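Long-range contact in LSM2-LSM8 complex subunit lsm8 (Schizosaccharomyces pombe, PDB 6PPN), which forms part of the nuclear LSM2-LSM8 complex, which binds U6 snRNA ending in a cyclic 2',3' phosphate and acts in spliceosome assembly: residues 9-14 / 34-39. Numbering follows the deposited sequence.
Sequences QRVQVI and LILSDS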
ATOM      1  N   GLN H   9       1.000  17.654 -21.936  1.00 46.38           N
ATOM      2  CA  GLN H   9       1.957  16.991 -22.805  1.00 50.30           C
ATOM      3  C   GLN H   9       1.779  15.483 -22.712  1.00 42.39           C
ATOM      4  O   GLN H   9       1.165  14.968 -21.768  1.00 44.00           O
ATOM      5  CB  GLN H   9       3.395  17.379 -22.443  1.00 56.19           C
ATOM      6  CG  GLN H   9       3.637  18.879 -22.508  1.00 58.55           C
ATOM      7  CD  GLN H   9       4.806  19.300 -21.643  1.00 54.35           C
ATOM      8  OE1 GLN H   9       5.972  19.183 -22.045  1.00 52.51           O
ATOM      9  NE2 GLN H   9       4.502  19.747 -20.420  1.00 48.35           N
ATOM     10  N   ARG H  10       2.313  14.780 -23.719  1.00 42.59           N
ATOM     11  CA  ARG H  10       2.296  13.322 -23.725  1.00 45.29           C
ATOM     12  C   ARG H  10       3.175  12.804 -22.606  1.00 51.98           C
ATOM     13  O   ARG H  10       4.292  13.278 -22.399  1.00 58.89           O
ATOM     14  CB  ARG H  10       2.772  12.750 -25.051  1.00 49.83           C
ATOM     15  CG  ARG H  10       1.867  13.088 -26.215  1.00 63.08           C
ATOM     16  CD  ARG H  10       0.405  12.644 -26.001  1.00 70.72           C
ATOM     17  NE  ARG H  10       0.177  11.201 -26.141  1.00 76.29           N
ATOM     18  CZ  ARG H  10      -1.034  10.629 -26.170  1.00 76.20           C
ATOM     19  NH1 ARG H  10      -2.134  11.367 -26.079  1.00 73.06           N
ATOM     20  NH2 ARG H  10      -1.154   9.309 -26.296  1.00 72.19           N
ATOM     21  N   VAL H  11       2.650  11.847 -21.869  1.00 49.12           N
ATOM     22  CA  VAL H  11       3.230  11.380 -20.629  1.00 46.50           C
ATOM     23  C   VAL H  11       3.080   9.865 -20.616  1.00 45.27           C
ATOM     24  O   VAL H  11       2.179   9.317 -21.254  1.00 44.00           O
ATOM     25  CB  VAL H  11       2.483  12.090 -19.487  1.00 47.86           C
ATOM     26  CG1 VAL H  11       1.986  11.134 -18.459  1.00 50.83           C
ATOM     27  CG2 VAL H  11       3.318  13.250 -18.940  1.00 41.93           C
ATOM     28  N   GLN H  12       3.972   9.173 -19.914  1.00 42.08           N
ATOM     29  CA  GLN H  12       3.944   7.715 -19.865  1.00 34.91           C
ATOM     30  C   GLN H  12       3.943   7.289 -18.407  1.00 36.05           C
ATOM     31  O   GLN H  12       4.916   7.513 -17.695  1.00 40.18           O
ATOM     32  CB  GLN H  12       5.131   7.083 -20.597  1.00 37.88           C
ATOM     33  CG  GLN H  12       5.273   5.579 -20.283  1.00 38.17           C
ATOM     34  CD  GLN H  12       6.336   4.877 -21.116  1.00 43.34           C
ATOM     35  OE1 GLN H  12       6.161   4.669 -22.318  1.00 48.30           O
ATOM     36  NE2 GLN H  12       7.444   4.507 -20.477  1.00 42.23           N
ATOM     37  N   VAL H  13       2.871   6.643 -17.972  1.00 38.42           N
ATOM     38  CA  VAL H  13       2.678   6.291 -16.574  1.00 31.69           C
ATOM     39  C   VAL H  13       3.004   4.825 -16.409  1.00 36.72           C
ATOM     40  O   VAL H  13       2.521   3.987 -17.184  1.00 37.62           O
ATOM     41  CB  VAL H  13       1.232   6.550 -16.119  1.00 27.93           C
ATOM     42  CG1 VAL H  13       1.081   6.092 -14.666  1.00 32.97           C
ATOM     43  CG2 VAL H  13       0.858   8.037 -16.262  1.00 34.96           C
ATOM     44  N   ILE H  14       3.814   4.514 -15.403  1.00 36.50           N
ATOM     45  CA  ILE H  14       4.040   3.147 -14.960  1.00 35.01           C
ATOM     46  C   ILE H  14       3.294   2.989 -13.648  1.00 31.69           C
ATOM     47  O   ILE H  14       3.560   3.735 -12.692  1.00 35.01           O
ATOM     48  CB  ILE H  14       5.524   2.839 -14.751  1.00 39.89           C
ATOM     49  CG1 ILE H  14       6.322   3.267 -15.966  1.00 37.31           C
ATOM     50  CG2 ILE H  14       5.690   1.359 -14.506  1.00 29.79           C
ATOM     51  CD1 ILE H  14       6.154   2.360 -17.034  1.00 37.63           C
ATOM     52  N   LEU H  34      -4.318  11.181 -11.404  1.00 40.66           N
ATOM     53  CA  LEU H  34      -3.982  11.767 -12.698  1.00 38.36           C
ATOM     54  C   LEU H  34      -5.178  11.644 -13.627  1.00 34.66           C
ATOM     55  O   LEU H  34      -5.955  10.697 -13.518  1.00 37.80           O
ATOM     56  CB  LEU H  34      -2.794  11.072 -13.370  1.00 35.63           C
ATOM     57  CG  LEU H  34      -1.544  10.835 -12.541  1.00 36.68           C
ATOM     58  CD1 LEU H  34      -0.595   9.972 -13.349  1.00 31.24           C
ATOM     59  CD2 LEU H  34      -0.870  12.148 -12.180  1.00 34.61           C
ATOM     60  N   ILE H  35      -5.315  12.606 -14.550  1.00 40.29           N
ATOM     61  CA  ILE H  35      -6.201  12.479 -15.702  1.00 43.78           C
ATOM     62  C   ILE H  35      -5.325  12.378 -16.943  1.00 42.43           C
ATOM     63  O   ILE H  35      -4.576  13.312 -17.253  1.00 46.97           O
ATOM     64  CB  ILE H  35      -7.146  13.683 -15.850  1.00 44.49           C
ATOM     65  CG1 ILE H  35      -7.989  13.912 -14.603  1.00 47.00           C
ATOM     66  CG2 ILE H  35      -8.056  13.483 -17.068  1.00 40.99           C
ATOM     67  CD1 ILE H  35      -8.667  15.298 -14.606  1.00 46.43           C
ATOM     68  N   LEU H  36      -5.495  11.310 -17.711  1.00 41.36           N
ATOM     69  CA  LEU H  36      -4.894  11.194 -19.031  1.00 40.86           C
ATOM     70  C   LEU H  36      -6.004  11.157 -20.071  1.00 46.67           C
ATOM     71  O   LEU H  36      -7.026  10.500 -19.868  1.00 48.12           O
ATOM     72  CB  LEU H  36      -4.072   9.918 -19.151  1.00 34.72           C
ATOM     73  CG  LEU H  36      -3.030   9.697 -18.074  1.00 38.62           C
ATOM     74  CD1 LEU H  36      -2.202   8.479 -18.431  1.00 40.93           C
ATOM     75  CD2 LEU H  36      -2.198  10.897 -17.978  1.00 34.08           C
ATOM     76  N   SER H  37      -5.828  11.875 -21.175  1.00 45.61           N
ATOM     77  CA  SER H  37      -6.772  11.786 -22.278  1.00 44.67           C
ATOM     78  C   SER H  37      -6.060  11.287 -23.522  1.00 40.44           C
ATOM     79  O   SER H  37      -4.830  11.323 -23.603  1.00 47.70           O
ATOM     80  CB  SER H  37      -7.441  13.127 -22.550  1.00 50.91           C
ATOM     81  OG  SER H  37      -6.491  14.067 -22.990  1.00 58.50           O
ATOM     82  N   ASP H  38      -6.842  10.804 -24.485  1.00 43.59           N
ATOM     83  CA  ASP H  38      -6.294  10.122 -25.662  1.00 49.26           C
ATOM     84  C   ASP H  38      -5.249   9.085 -25.266  1.00 42.66           C
ATOM     85  O   ASP H  38      -4.199   8.939 -25.901  1.00 50.22           O
ATOM     86  CB  ASP H  38      -5.722  11.126 -26.657  1.00 50.16           C
ATOM     87  CG  ASP H  38      -6.792  11.897 -27.356  1.00 66.53           C
ATOM     88  OD1 ASP H  38      -7.575  11.263 -28.101  1.00 80.71           O
ATOM     89  OD2 ASP H  38      -6.895  13.121 -27.121  1.00 64.75           O
ATOM     90  N   SER H  39      -5.531   8.364 -24.203  1.00 44.30           N
ATOM     91  CA  SER H  39      -4.544   7.452 -23.655  1.00 48.67           C
ATOM     92  C   SER H  39      -4.652   6.064 -24.279  1.00 47.30           C
ATOM     93  O   SER H  39      -5.656   5.683 -24.893  1.00 46.82           O
ATOM     94  CB  SER H  39      -4.713   7.323 -22.152  1.00 45.24           C
ATOM     95  OG  SER H  39      -5.956   6.715 -21.921  1.00 56.97           O
TER
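The backbone oxygen of Asp38 is gripped end-on by Arg10, whose two terminal nitrogens both donate to it: NH2 lies 3.1 Å from Asp38 O and NH1 3.2 Å from the same atom. The oxygen sits at the edge of the guanidinium, almost in its plane, whereas both donors come to the peptide from one face of its carbonyl, NH1 well above the plane and NH2 only moderately tilted. Two successive bends in the Arg10 chain, at chi2 (-56°) and chi3 (-75°), swing the guanidinium over to the 34-39 segment. A further bond from NH1 to Ser24 OG on strand 20-28 helps fix the rotation of the group. The carboxylate of Asp38 is not part of the grip, since its OD2 stays 5.2 Å from Arg10 NH1; the opposite charges may still attract at that range.

Deeper in, only apolar side chains meet. Val13 CG2 meets two leucine branches: Leu34 CD1 faces it tip to tip at 3.8 Å, and Leu36 CD1 lies equally near but slanted across it. Val11 CG1 touches Leu36 CD2 more loosely, at 4.2 Å. Leu60, against both Val13 and Leu36, and Val68, against Val11 and Leu34, extend this cluster. Strands 10-15 and 34-36 both pair with strand 20-28, and their inward-facing residues meet across the hydrophobic core of the small, strongly bent beta barrel of the Sm fold.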